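Side-chain contacts in nucleoporin nup120 (Schizosaccharomyces pombe, PDB 4GQ2), which serves as a structural component of the nuclear pore complex, whose nucleoporins can also dock transport factors that associate transiently: residues A[8-11]-A[16-19]; A[422-427]-A[469-474]; A[435-440]-A[465-470]; A[440-445]-A[457-462]. All coordinates share one frame; numbering follows the deposited sequence.

Contact 1 of 4, residues A[8-11]-A[16-19]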
loop_
_atom_site.group_PDB
_atom_site.type_symbol
_atom_site.label_atom_id
_atom_site.label_comp_id
_atom_site.label_asym_id
_atom_site.label_seq_id
_atom_site.Cartn_x
_atom_site.Cartn_y
_atom_site.Cartn_z
ATOM N N ALA A 8 13.942 -11.293 5.386
ATOM C CA ALA A 8 13.164 -10.336 4.622
ATOM C C ALA A 8 13.077 -10.860 3.197
ATOM O O ALA A 8 14.099 -11.102 2.566
ATOM C CB ALA A 8 13.833 -8.974 4.651
ATOM N N VAL A 9 11.855 -11.031 2.705
ATOM C CA VAL A 9 11.603 -11.630 1.402
ATOM C C VAL A 9 11.206 -10.562 0.382
ATOM O O VAL A 9 10.343 -9.730 0.654
ATOM C CB VAL A 9 10.476 -12.695 1.494
ATOM C CG1 VAL A 9 10.166 -13.281 0.126
ATOM C CG2 VAL A 9 10.857 -13.815 2.454
ATOM N N VAL A 10 11.835 -10.588 -0.789
ATOM C CA VAL A 10 11.422 -9.728 -1.898
ATOM C C VAL A 10 11.188 -10.584 -3.146
ATOM O O VAL A 10 12.091 -11.297 -3.586
ATOM C CB VAL A 10 12.443 -8.601 -2.194
ATOM C CG1 VAL A 10 11.922 -7.662 -3.275
ATOM C CG2 VAL A 10 12.742 -7.807 -0.941
ATOM N N PRO A 11 9.964 -10.538 -3.705
ATOM C CA PRO A 11 9.704 -11.262 -4.931
ATOM C C PRO A 11 10.554 -10.687 -6.049
ATOM O O PRO A 11 10.811 -9.484 -6.073
ATOM C CB PRO A 11 8.218 -10.977 -5.202
ATOM C CG PRO A 11 7.646 -10.645 -3.873
ATOM C CD PRO A 11 8.747 -9.887 -3.188
ATOM N N SER A 16 8.104 -5.261 -7.577
ATOM C CA SER A 16 8.714 -5.272 -6.244
ATOM C C SER A 16 10.064 -4.572 -6.217
ATOM O O SER A 16 10.497 -4.101 -5.168
ATOM C CB SER A 16 8.869 -6.700 -5.710
ATOM O OG SER A 16 7.614 -7.348 -5.586
ATOM N N PHE A 17 10.720 -4.513 -7.371
ATOM C CA PHE A 17 12.015 -3.841 -7.506
ATOM C C PHE A 17 11.873 -2.396 -8.004
ATOM O O PHE A 17 12.881 -1.736 -8.251
ATOM C CB PHE A 17 12.912 -4.627 -8.470
ATOM C CG PHE A 17 13.667 -5.757 -7.827
ATOM C CD1 PHE A 17 13.002 -6.863 -7.308
ATOM C CD2 PHE A 17 15.057 -5.725 -7.759
ATOM C CE1 PHE A 17 13.708 -7.907 -6.713
ATOM C CE2 PHE A 17 15.768 -6.771 -7.176
ATOM C CZ PHE A 17 15.094 -7.864 -6.652
ATOM N N CYS A 18 10.636 -1.907 -8.154
ATOM C CA CYS A 18 10.375 -0.560 -8.703
ATOM C C CYS A 18 11.035 -0.343 -10.066
ATOM O O CYS A 18 11.610 0.715 -10.329
ATOM C CB CYS A 18 10.820 0.546 -7.742
ATOM S SG CYS A 18 10.230 0.357 -6.055
ATOM N N LEU A 19 10.944 -1.346 -10.931
ATOM C CA LEU A 19 11.560 -1.265 -12.237
ATOM C C LEU A 19 10.581 -0.727 -13.267
ATOM O O LEU A 19 9.374 -0.936 -13.155
ATOM C CB LEU A 19 12.067 -2.638 -12.666
ATOM C CG LEU A 19 13.168 -3.313 -11.835
ATOM C CD1 LEU A 19 13.633 -4.588 -12.533
ATOM C CD2 LEU A 19 14.355 -2.396 -11.545
#

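Contact 2 of 4, residues A[422-427]-A[469-474]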
loop_
_atom_site.group_PDB
_atom_site.type_symbol
_atom_site.label_atom_id
_atom_site.label_comp_id
_atom_site.label_asym_id
_atom_site.label_seq_id
_atom_site.Cartn_x
_atom_site.Cartn_y
_atom_site.Cartn_z
ATOM N N ILE A 422 -11.524 -5.949 0.744
ATOM C CA ILE A 422 -10.717 -6.680 1.732
ATOM C C ILE A 422 -9.877 -7.789 1.103
ATOM O O ILE A 422 -8.675 -7.895 1.381
ATOM C CB ILE A 422 -11.579 -7.245 2.879
ATOM C CG1 ILE A 422 -12.280 -6.104 3.634
ATOM C CG2 ILE A 422 -10.726 -8.088 3.819
ATOM C CD1 ILE A 422 -13.458 -6.555 4.480
ATOM N N TRP A 423 -10.497 -8.597 0.245
ATOM C CA TRP A 423 -9.767 -9.670 -0.451
ATOM C C TRP A 423 -8.708 -9.153 -1.387
ATOM O O TRP A 423 -7.632 -9.728 -1.487
ATOM C CB TRP A 423 -10.724 -10.585 -1.199
ATOM C CG TRP A 423 -11.214 -11.755 -0.384
ATOM C CD1 TRP A 423 -12.515 -12.012 0.041
ATOM C CD2 TRP A 423 -10.418 -12.888 0.117
ATOM N NE1 TRP A 423 -12.575 -13.193 0.753
ATOM C CE2 TRP A 423 -11.355 -13.763 0.838
ATOM C CE3 TRP A 423 -9.075 -13.244 0.055
ATOM C CZ2 TRP A 423 -10.941 -14.931 1.459
ATOM C CZ3 TRP A 423 -8.671 -14.431 0.683
ATOM C CH2 TRP A 423 -9.585 -15.253 1.365
ATOM N N LEU A 424 -9.002 -8.059 -2.082
ATOM C CA LEU A 424 -8.045 -7.455 -3.002
ATOM C C LEU A 424 -6.822 -6.959 -2.229
ATOM O O LEU A 424 -5.688 -7.234 -2.620
ATOM C CB LEU A 424 -8.694 -6.309 -3.770
ATOM C CG LEU A 424 -7.940 -5.686 -4.940
ATOM C CD1 LEU A 424 -7.937 -6.638 -6.128
ATOM C CD2 LEU A 424 -8.557 -4.344 -5.322
ATOM N N GLN A 425 -7.057 -6.248 -1.125
ATOM C CA GLN A 425 -5.961 -5.811 -0.264
ATOM C C GLN A 425 -5.086 -6.981 0.172
ATOM O O GLN A 425 -3.866 -6.934 0.024
ATOM C CB GLN A 425 -6.472 -5.051 0.960
ATOM C CG GLN A 425 -6.271 -3.546 0.870
ATOM C CD GLN A 425 -5.599 -2.959 2.109
ATOM O OE1 GLN A 425 -5.385 -1.749 2.197
ATOM N NE2 GLN A 425 -5.255 -3.816 3.066
ATOM N N HIS A 426 -5.724 -8.034 0.672
ATOM C CA HIS A 426 -5.027 -9.218 1.148
ATOM C C HIS A 426 -4.177 -9.895 0.099
ATOM O O HIS A 426 -3.043 -10.285 0.370
ATOM C CB HIS A 426 -6.018 -10.215 1.748
ATOM C CG HIS A 426 -5.394 -11.539 2.107
ATOM N ND1 HIS A 426 -5.451 -12.610 1.294
ATOM C CD2 HIS A 426 -4.651 -11.928 3.219
ATOM C CE1 HIS A 426 -4.791 -13.637 1.859
ATOM N NE2 HIS A 426 -4.302 -13.219 3.038
ATOM N N ILE A 427 -4.710 -10.040 -1.105
ATOM C CA ILE A 427 -3.982 -10.700 -2.188
ATOM C C ILE A 427 -2.785 -9.880 -2.695
ATOM O O ILE A 427 -1.741 -10.444 -3.016
ATOM C CB ILE A 427 -4.931 -11.046 -3.350
ATOM C CG1 ILE A 427 -5.929 -12.113 -2.892
ATOM C CG2 ILE A 427 -4.156 -11.518 -4.579
ATOM C CD1 ILE A 427 -7.102 -12.301 -3.830
ATOM N N ASN A 469 -7.458 -3.983 -10.991
ATOM C CA ASN A 469 -8.771 -3.807 -11.608
ATOM C C ASN A 469 -9.229 -5.012 -12.432
ATOM O O ASN A 469 -10.417 -5.329 -12.467
ATOM C CB ASN A 469 -8.785 -2.537 -12.463
ATOM C CG ASN A 469 -8.505 -1.286 -11.646
ATOM O OD1 ASN A 469 -8.741 -1.246 -10.431
ATOM N ND2 ASN A 469 -7.994 -0.259 -12.304
ATOM N N ALA A 470 -8.275 -5.678 -13.081
ATOM C CA ALA A 470 -8.568 -6.815 -13.922
ATOM C C ALA A 470 -8.949 -8.013 -13.051
ATOM O O ALA A 470 -9.873 -8.756 -13.387
ATOM C CB ALA A 470 -7.375 -7.135 -14.815
ATOM N N VAL A 471 -8.244 -8.178 -11.928
ATOM C CA VAL A 471 -8.553 -9.233 -10.963
ATOM C C VAL A 471 -9.948 -9.023 -10.402
ATOM O O VAL A 471 -10.772 -9.929 -10.466
ATOM C CB VAL A 471 -7.511 -9.320 -9.818
ATOM C CG1 VAL A 471 -8.034 -10.170 -8.670
ATOM C CG2 VAL A 471 -6.214 -9.928 -10.320
ATOM N N LEU A 472 -10.215 -7.822 -9.882
ATOM C CA LEU A 472 -11.518 -7.507 -9.314
ATOM C C LEU A 472 -12.619 -7.663 -10.357
ATOM O O LEU A 472 -13.664 -8.265 -10.087
ATOM C CB LEU A 472 -11.551 -6.091 -8.716
ATOM C CG LEU A 472 -12.876 -5.682 -8.034
ATOM C CD1 LEU A 472 -12.659 -4.670 -6.919
ATOM C CD2 LEU A 472 -13.903 -5.154 -9.029
ATOM N N SER A 473 -12.380 -7.097 -11.537
ATOM C CA SER A 473 -13.352 -7.134 -12.621
ATOM C C SER A 473 -13.732 -8.560 -12.992
ATOM O O SER A 473 -14.903 -8.862 -13.154
ATOM C CB SER A 473 -12.821 -6.395 -13.851
ATOM O OG SER A 473 -13.702 -6.555 -14.942
ATOM N N SER A 474 -12.739 -9.432 -13.121
ATOM C CA SER A 474 -12.994 -10.791 -13.574
ATOM C C SER A 474 -13.716 -11.645 -12.519
ATOM O O SER A 474 -14.499 -12.524 -12.871
ATOM C CB SER A 474 -11.702 -11.461 -14.035
ATOM O OG SER A 474 -10.893 -11.810 -12.933
#

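Contact 3 of 4, residues A[435-440]-A[465-470]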
loop_
_atom_site.group_PDB
_atom_site.type_symbol
_atom_site.label_atom_id
_atom_site.label_comp_id
_atom_site.label_asym_id
_atom_site.label_seq_id
_atom_site.Cartn_x
_atom_site.Cartn_y
_atom_site.Cartn_z
ATOM N N GLU A 435 3.649 -12.538 -11.036
ATOM C CA GLU A 435 3.388 -13.558 -12.053
ATOM C C GLU A 435 2.316 -14.552 -11.630
ATOM O O GLU A 435 1.440 -14.886 -12.426
ATOM C CB GLU A 435 4.664 -14.278 -12.488
ATOM C CG GLU A 435 5.548 -13.448 -13.403
ATOM C CD GLU A 435 6.438 -12.483 -12.638
ATOM O OE1 GLU A 435 6.546 -12.615 -11.398
ATOM O OE2 GLU A 435 7.041 -11.599 -13.276
ATOM N N SER A 436 2.371 -14.991 -10.372
ATOM C CA SER A 436 1.381 -15.926 -9.836
ATOM C C SER A 436 -0.039 -15.370 -9.911
ATOM O O SER A 436 -0.982 -16.118 -10.161
ATOM C CB SER A 436 1.724 -16.329 -8.408
ATOM O OG SER A 436 1.601 -15.226 -7.539
ATOM N N ILE A 437 -0.181 -14.058 -9.723
ATOM C CA ILE A 437 -1.483 -13.398 -9.876
ATOM C C ILE A 437 -1.908 -13.388 -11.349
ATOM O O ILE A 437 -3.055 -13.731 -11.672
ATOM C CB ILE A 437 -1.507 -11.974 -9.262
ATOM C CG1 ILE A 437 -1.259 -12.032 -7.743
ATOM C CG2 ILE A 437 -2.826 -11.271 -9.552
ATOM C CD1 ILE A 437 -1.154 -10.681 -7.056
ATOM N N GLN A 438 -0.976 -13.029 -12.234
ATOM C CA GLN A 438 -1.248 -12.990 -13.673
ATOM C C GLN A 438 -1.645 -14.352 -14.225
ATOM O O GLN A 438 -2.615 -14.465 -14.971
ATOM C CB GLN A 438 -0.040 -12.470 -14.448
ATOM C CG GLN A 438 0.310 -11.026 -14.167
ATOM C CD GLN A 438 1.643 -10.624 -14.760
ATOM O OE1 GLN A 438 2.471 -11.470 -15.098
ATOM N NE2 GLN A 438 1.855 -9.323 -14.895
ATOM N N VAL A 439 -0.892 -15.384 -13.860
ATOM C CA VAL A 439 -1.201 -16.743 -14.305
ATOM C C VAL A 439 -2.505 -17.241 -13.692
ATOM O O VAL A 439 -3.326 -17.826 -14.392
ATOM C CB VAL A 439 -0.038 -17.721 -14.035
ATOM C CG1 VAL A 439 -0.461 -19.157 -14.311
ATOM C CG2 VAL A 439 1.153 -17.348 -14.904
ATOM N N ALA A 440 -2.704 -16.990 -12.397
ATOM C CA ALA A 440 -3.976 -17.306 -11.749
ATOM C C ALA A 440 -5.147 -16.611 -12.450
ATOM O O ALA A 440 -6.208 -17.205 -12.638
ATOM C CB ALA A 440 -3.934 -16.922 -10.286
ATOM N N SER A 465 -2.103 -1.233 -11.183
ATOM C CA SER A 465 -3.482 -0.815 -10.946
ATOM C C SER A 465 -4.416 -1.487 -11.935
ATOM O O SER A 465 -5.501 -1.925 -11.560
ATOM C CB SER A 465 -3.630 0.705 -11.035
ATOM O OG SER A 465 -3.067 1.325 -9.895
ATOM N N GLU A 466 -3.984 -1.567 -13.192
ATOM C CA GLU A 466 -4.740 -2.271 -14.217
ATOM C C GLU A 466 -4.884 -3.745 -13.849
ATOM O O GLU A 466 -5.945 -4.329 -14.063
ATOM C CB GLU A 466 -4.099 -2.101 -15.599
ATOM C CG GLU A 466 -4.538 -0.835 -16.336
ATOM C CD GLU A 466 -3.598 -0.418 -17.465
ATOM O OE1 GLU A 466 -3.065 -1.297 -18.178
ATOM O OE2 GLU A 466 -3.393 0.805 -17.643
ATOM N N LEU A 467 -3.829 -4.326 -13.274
ATOM C CA LEU A 467 -3.864 -5.722 -12.832
ATOM C C LEU A 467 -4.873 -5.926 -11.702
ATOM O O LEU A 467 -5.674 -6.867 -11.742
ATOM C CB LEU A 467 -2.471 -6.214 -12.405
ATOM C CG LEU A 467 -2.335 -7.693 -12.026
ATOM C CD1 LEU A 467 -2.737 -8.601 -13.181
ATOM C CD2 LEU A 467 -0.912 -7.997 -11.582
ATOM N N LYS A 468 -4.818 -5.039 -10.707
ATOM C CA LYS A 468 -5.773 -5.022 -9.594
ATOM C C LYS A 468 -7.209 -4.930 -10.090
ATOM O O LYS A 468 -8.063 -5.702 -9.665
ATOM C CB LYS A 468 -5.482 -3.863 -8.639
ATOM C CG LYS A 468 -4.485 -4.202 -7.548
ATOM C CD LYS A 468 -4.731 -3.362 -6.308
ATOM C CE LYS A 468 -3.711 -2.251 -6.181
ATOM N NZ LYS A 468 -2.353 -2.828 -5.973
ATOM N N ASN A 469 -7.458 -3.983 -10.991
ATOM C CA ASN A 469 -8.771 -3.807 -11.608
ATOM C C ASN A 469 -9.229 -5.012 -12.432
ATOM O O ASN A 469 -10.417 -5.329 -12.467
ATOM C CB ASN A 469 -8.785 -2.537 -12.463
ATOM C CG ASN A 469 -8.505 -1.286 -11.646
ATOM O OD1 ASN A 469 -8.741 -1.246 -10.431
ATOM N ND2 ASN A 469 -7.994 -0.259 -12.304
ATOM N N ALA A 470 -8.275 -5.678 -13.081
ATOM C CA ALA A 470 -8.568 -6.815 -13.922
ATOM C C ALA A 470 -8.949 -8.013 -13.051
ATOM O O ALA A 470 -9.873 -8.756 -13.387
ATOM C CB ALA A 470 -7.375 -7.135 -14.815
#

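Contact 4 of 4, residues A[440-445]-A[457-462]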
loop_
_atom_site.group_PDB
_atom_site.type_symbol
_atom_site.label_atom_id
_atom_site.label_comp_id
_atom_site.label_asym_id
_atom_site.label_seq_id
_atom_site.Cartn_x
_atom_site.Cartn_y
_atom_site.Cartn_z
ATOM N N ALA A 440 -2.704 -16.990 -12.397
ATOM C CA ALA A 440 -3.976 -17.306 -11.749
ATOM C C ALA A 440 -5.147 -16.611 -12.450
ATOM O O ALA A 440 -6.208 -17.205 -12.638
ATOM C CB ALA A 440 -3.934 -16.922 -10.286
ATOM N N LEU A 441 -4.942 -15.354 -12.839
ATOM C CA LEU A 441 -5.954 -14.586 -13.555
ATOM C C LEU A 441 -6.366 -15.233 -14.886
ATOM O O LEU A 441 -7.542 -15.194 -15.249
ATOM C CB LEU A 441 -5.480 -13.144 -13.778
ATOM C CG LEU A 441 -6.524 -12.146 -14.279
ATOM C CD1 LEU A 441 -7.725 -12.107 -13.342
ATOM C CD2 LEU A 441 -5.906 -10.764 -14.426
ATOM N N LEU A 442 -5.394 -15.806 -15.600
ATOM C CA LEU A 442 -5.637 -16.571 -16.830
ATOM C C LEU A 442 -6.664 -17.684 -16.620
ATOM O O LEU A 442 -7.653 -17.784 -17.346
ATOM C CB LEU A 442 -4.331 -17.194 -17.322
ATOM C CG LEU A 442 -3.605 -16.728 -18.586
ATOM C CD1 LEU A 442 -3.165 -15.276 -18.526
ATOM C CD2 LEU A 442 -2.403 -17.633 -18.811
ATOM N N SER A 443 -6.413 -18.506 -15.606
ATOM C CA SER A 443 -7.269 -19.628 -15.242
ATOM C C SER A 443 -8.716 -19.209 -14.968
ATOM O O SER A 443 -9.648 -19.975 -15.221
ATOM C CB SER A 443 -6.669 -20.350 -14.027
ATOM O OG SER A 443 -7.572 -21.291 -13.471
ATOM N N PHE A 444 -8.896 -17.991 -14.460
ATOM C CA PHE A 444 -10.229 -17.461 -14.155
ATOM C C PHE A 444 -10.849 -16.783 -15.379
ATOM O O PHE A 444 -11.740 -15.937 -15.259
ATOM C CB PHE A 444 -10.179 -16.524 -12.931
ATOM C CG PHE A 444 -10.290 -17.243 -11.606
ATOM C CD1 PHE A 444 -9.439 -18.312 -11.293
ATOM C CD2 PHE A 444 -11.241 -16.856 -10.664
ATOM C CE1 PHE A 444 -9.545 -18.980 -10.079
ATOM C CE2 PHE A 444 -11.345 -17.518 -9.443
ATOM C CZ PHE A 444 -10.500 -18.582 -9.153
ATOM N N GLN A 445 -10.352 -17.170 -16.553
ATOM C CA GLN A 445 -10.837 -16.692 -17.848
ATOM C C GLN A 445 -10.689 -17.837 -18.858
ATOM O O GLN A 445 -10.955 -18.998 -18.525
ATOM C CB GLN A 445 -10.052 -15.450 -18.305
ATOM C CG GLN A 445 -10.101 -14.262 -17.348
ATOM C CD GLN A 445 -9.359 -13.031 -17.853
ATOM O OE1 GLN A 445 -9.728 -11.902 -17.528
ATOM N NE2 GLN A 445 -8.310 -13.242 -18.647
ATOM N N ASP A 457 1.965 -12.775 -21.574
ATOM C CA ASP A 457 2.801 -11.666 -22.030
ATOM C C ASP A 457 2.010 -10.369 -22.141
ATOM O O ASP A 457 2.560 -9.284 -21.949
ATOM C CB ASP A 457 3.459 -12.003 -23.372
ATOM C CG ASP A 457 4.534 -13.069 -23.247
ATOM O OD1 ASP A 457 4.268 -14.131 -22.643
ATOM O OD2 ASP A 457 5.650 -12.849 -23.762
ATOM N N LYS A 458 0.721 -10.496 -22.450
ATOM C CA LYS A 458 -0.197 -9.357 -22.514
ATOM C C LYS A 458 -0.437 -8.732 -21.136
ATOM O O LYS A 458 -0.443 -7.505 -21.001
ATOM C CB LYS A 458 -1.528 -9.773 -23.147
ATOM C CG LYS A 458 -1.457 -10.022 -24.646
ATOM C CD LYS A 458 -2.667 -10.798 -25.151
ATOM C CE LYS A 458 -3.957 -9.989 -25.070
ATOM N NZ LYS A 458 -3.915 -8.776 -25.932
ATOM N N PHE A 459 -0.630 -9.581 -20.122
ATOM C CA PHE A 459 -0.790 -9.123 -18.739
ATOM C C PHE A 459 0.467 -8.428 -18.210
ATOM O O PHE A 459 0.387 -7.601 -17.302
ATOM C CB PHE A 459 -1.175 -10.281 -17.808
ATOM C CG PHE A 459 -2.633 -10.666 -17.863
ATOM C CD1 PHE A 459 -3.602 -9.771 -18.315
ATOM C CD2 PHE A 459 -3.043 -11.915 -17.419
ATOM C CE1 PHE A 459 -4.945 -10.130 -18.349
ATOM C CE2 PHE A 459 -4.385 -12.279 -17.449
ATOM C CZ PHE A 459 -5.337 -11.387 -17.918
ATOM N N GLY A 460 1.619 -8.773 -18.784
ATOM C CA GLY A 460 2.898 -8.164 -18.419
ATOM C C GLY A 460 3.021 -6.711 -18.847
ATOM O O GLY A 460 3.870 -5.976 -18.333
ATOM N N ALA A 461 2.175 -6.299 -19.794
ATOM C CA ALA A 461 2.106 -4.900 -20.235
ATOM C C ALA A 461 1.025 -4.112 -19.483
ATOM O O ALA A 461 0.798 -2.931 -19.761
ATOM C CB ALA A 461 1.886 -4.819 -21.739
ATOM N N LEU A 462 0.366 -4.774 -18.534
ATOM C CA LEU A 462 -0.567 -4.118 -17.621
ATOM C C LEU A 462 0.172 -3.477 -16.456
ATOM O O LEU A 462 1.109 -4.063 -15.902
ATOM C CB LEU A 462 -1.601 -5.120 -17.084
ATOM C CG LEU A 462 -3.045 -5.113 -17.608
ATOM C CD1 LEU A 462 -3.137 -5.024 -19.130
ATOM C CD2 LEU A 462 -3.796 -6.333 -17.077
#

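Contact 1 of 4, residues A[8-11]-A[16-19]
Val-10 and Pro-11, closing strand 3-11, meet Ser-16 and Phe-17 of the following loop, a compact case of a strand end covered by its own continuation. Phe-17 can be followed outward. The bond from CA to its CB runs beside the strand rather than at it, but the ring beyond comes nearer: with CG anti to the carbonyl carbon (chi1 -85°), one edge turns to Pro-11. CD1 lies 3.6 Å from Pro-11 O, and CE1 comes to 3.4 Å from the same oxygen, which sits in the ring plane. CE1 also meets Val-10 CG1 at 3.9 Å, the two side chains slanting across one another. Ser-16 packs beside them, its CB 3.4 Å from Pro-11 O, while OG lies 3.7 Å from Pro-11 CD. Asp-13 OD1 accepts a hydrogen bond from Ser-16 N within the loop. Phe-17 stacks on Phe-673 and meets Phe-87 edge-to-face, and Arg-680 of helix 672-703 touches Val-10, Pro-11 and Ser-16. Strand 3-11 lies in a mixed sheet between strands 390-395 and 539-544, consistent with an N-terminal strand that closes the propeller by pairing with strands from late in its sequence.

Contact 2 of 4, residues A[422-427]-A[469-474]
Leu-424 reaches from helix 419-428 toward helix 464-478 and divides its two methyls between neighbouring residues there, a simple example of one branched side chain bridging two positions of a facing helix. CD1 approaches Val-471 CG1 at 4.4 Å, and CD2 approaches Leu-472 CD1 at the same 4.4 Å. The fork is set by a CG anti to the backbone N (chi1 -170°), which carries both methyls out from the helix. Across from it, the CB of Val-471 points at helix 419-428, whereas Leu-472 leaves its backbone to one side and comes closest with its CD1. The closest CA pair of the two segments is Leu-424 CA and Leu-472 CA, 7.2 Å apart. On the far helix, Ser-474 OG donates to Val-471 O at 3.1 Å, with the donor tilted 31° from the carbonyl plane; the hydroxyl is thereby engaged with its own helix. Trp-503 of helix 492-515 touches both Leu-424 and Val-471, and Ile-437 of helix 434-443 touches Ile-427 and Val-471. Apolar side chains of another protein's chain pack on Asn-469, Leu-472 and Ser-473. Chemically, the meeting is a loose aliphatic contact between helices of the propeller domain's sequence, which probably contributes through weak dispersion and partial exclusion of water, with no directional demand.

Contact 3 of 4, residues A[435-440]-A[465-470]
Leu-467 and Gln-438 make the closer half of the meeting between helices 464-478 and 434-443, an instance of a polar residue lending its aliphatic part to a core. Gln-438 CG lies 4.0 Å from Leu-467 CD1 and 4.2 Å from Leu-467 CD2, lodged against both methyls, and the two side chains cross at about a right angle. The bond to CB of Leu-467 points toward the partner helix, and its CG, anti to the backbone N (chi1 -175°), spreads the fork over the glutamine stem. The glutamine then runs on in extended form, taking its amide toward the backbone of Phe-459. The second half is looser: Ile-437 CG2 stands 4.3 Å from Leu-467 CD2, a single methyl pair. Ser-465 and Glu-466 are exposed, and Lys-468 points away from helix 434-443. Leu-467 alone on its side carries this contact, between a glutamine stem and an isoleucine methyl. Both helices fall in the sequence assigned to the Nup120/160 beta-propeller domain, as a helical element of it. Around them, Phe-428 of helix 419-428 lies on both Ile-437 and Leu-467, while Phe-51 of helix 46-55 touches Val-439, and Val-510 of helix 492-515 reaches Ser-436 and Ala-440.

Contact 4 of 4, residues A[440-445]-A[457-462]
The ring of Phe-459 receives Leu-441 over one face, with Gln-445 at its edge and Leu-442 approaching obliquely. Leu-441 CD2 sits 4.0 Å from the ring centroid, 27° off the normal, which makes a CH-pi contact; its nearest ring atom is Phe-459 CZ at 3.6 Å. CG anti to the backbone N (chi1 -169°) carries that methyl over the ring, and leucine and phenylalanine cross nearly at right angles. Leu-442 CD1 closes to 3.4 Å from Phe-459 CE2. Near the ring plane, Gln-445 NE2 lies 3.6 Å from Phe-459 CZ at the end of an extended chain, its amide turned 49° from the ring. Helix 434-443 gives way to loop at Phe-444, and Phe-459 opens a type I beta turn to Leu-462, closed by a hydrogen bond from Leu-462 N to Phe-459 O; the ring joins helices 434-443 and 453-459 within the propeller domain's sequence. Were Phe-459 cut back to an alanine, the methyls of Leu-441 and Leu-442 would probably face a gap, and the CH-pi partner would be lost. Leu-441 also touches Ala-470 and Val-471 of helix 464-478, and Leu-442 touches Leu-50 of helix 46-55. Gln-445 is exposed, so this edge probably faces solvent.

Contact 1 comes first along the chain and joins the end of strand 3-11 to its following loop, its centre about 16 to 20 Å from those of the others, without touching them. Contacts 2, 3 and 4 form one helical cluster in the sequence assigned to the Nup120/160 beta-propeller domain. Contact 4 is nested in the loop closed by contact 3, and contacts 2 and 3 end on helix 464-478, sharing Asn-469 and Ala-470. Helix 434-443 serves contacts 3 and 4, whose centres lie about 6 Å apart; those of contacts 2 and 3 are about 8 Å apart, and of contacts 2 and 4 about 13 Å. Leu-424 CD1 packs 3.7 Å from Lys-468 O, joining contacts 2 and 3. The three form one connected helical patch of a structural constituent of the pore.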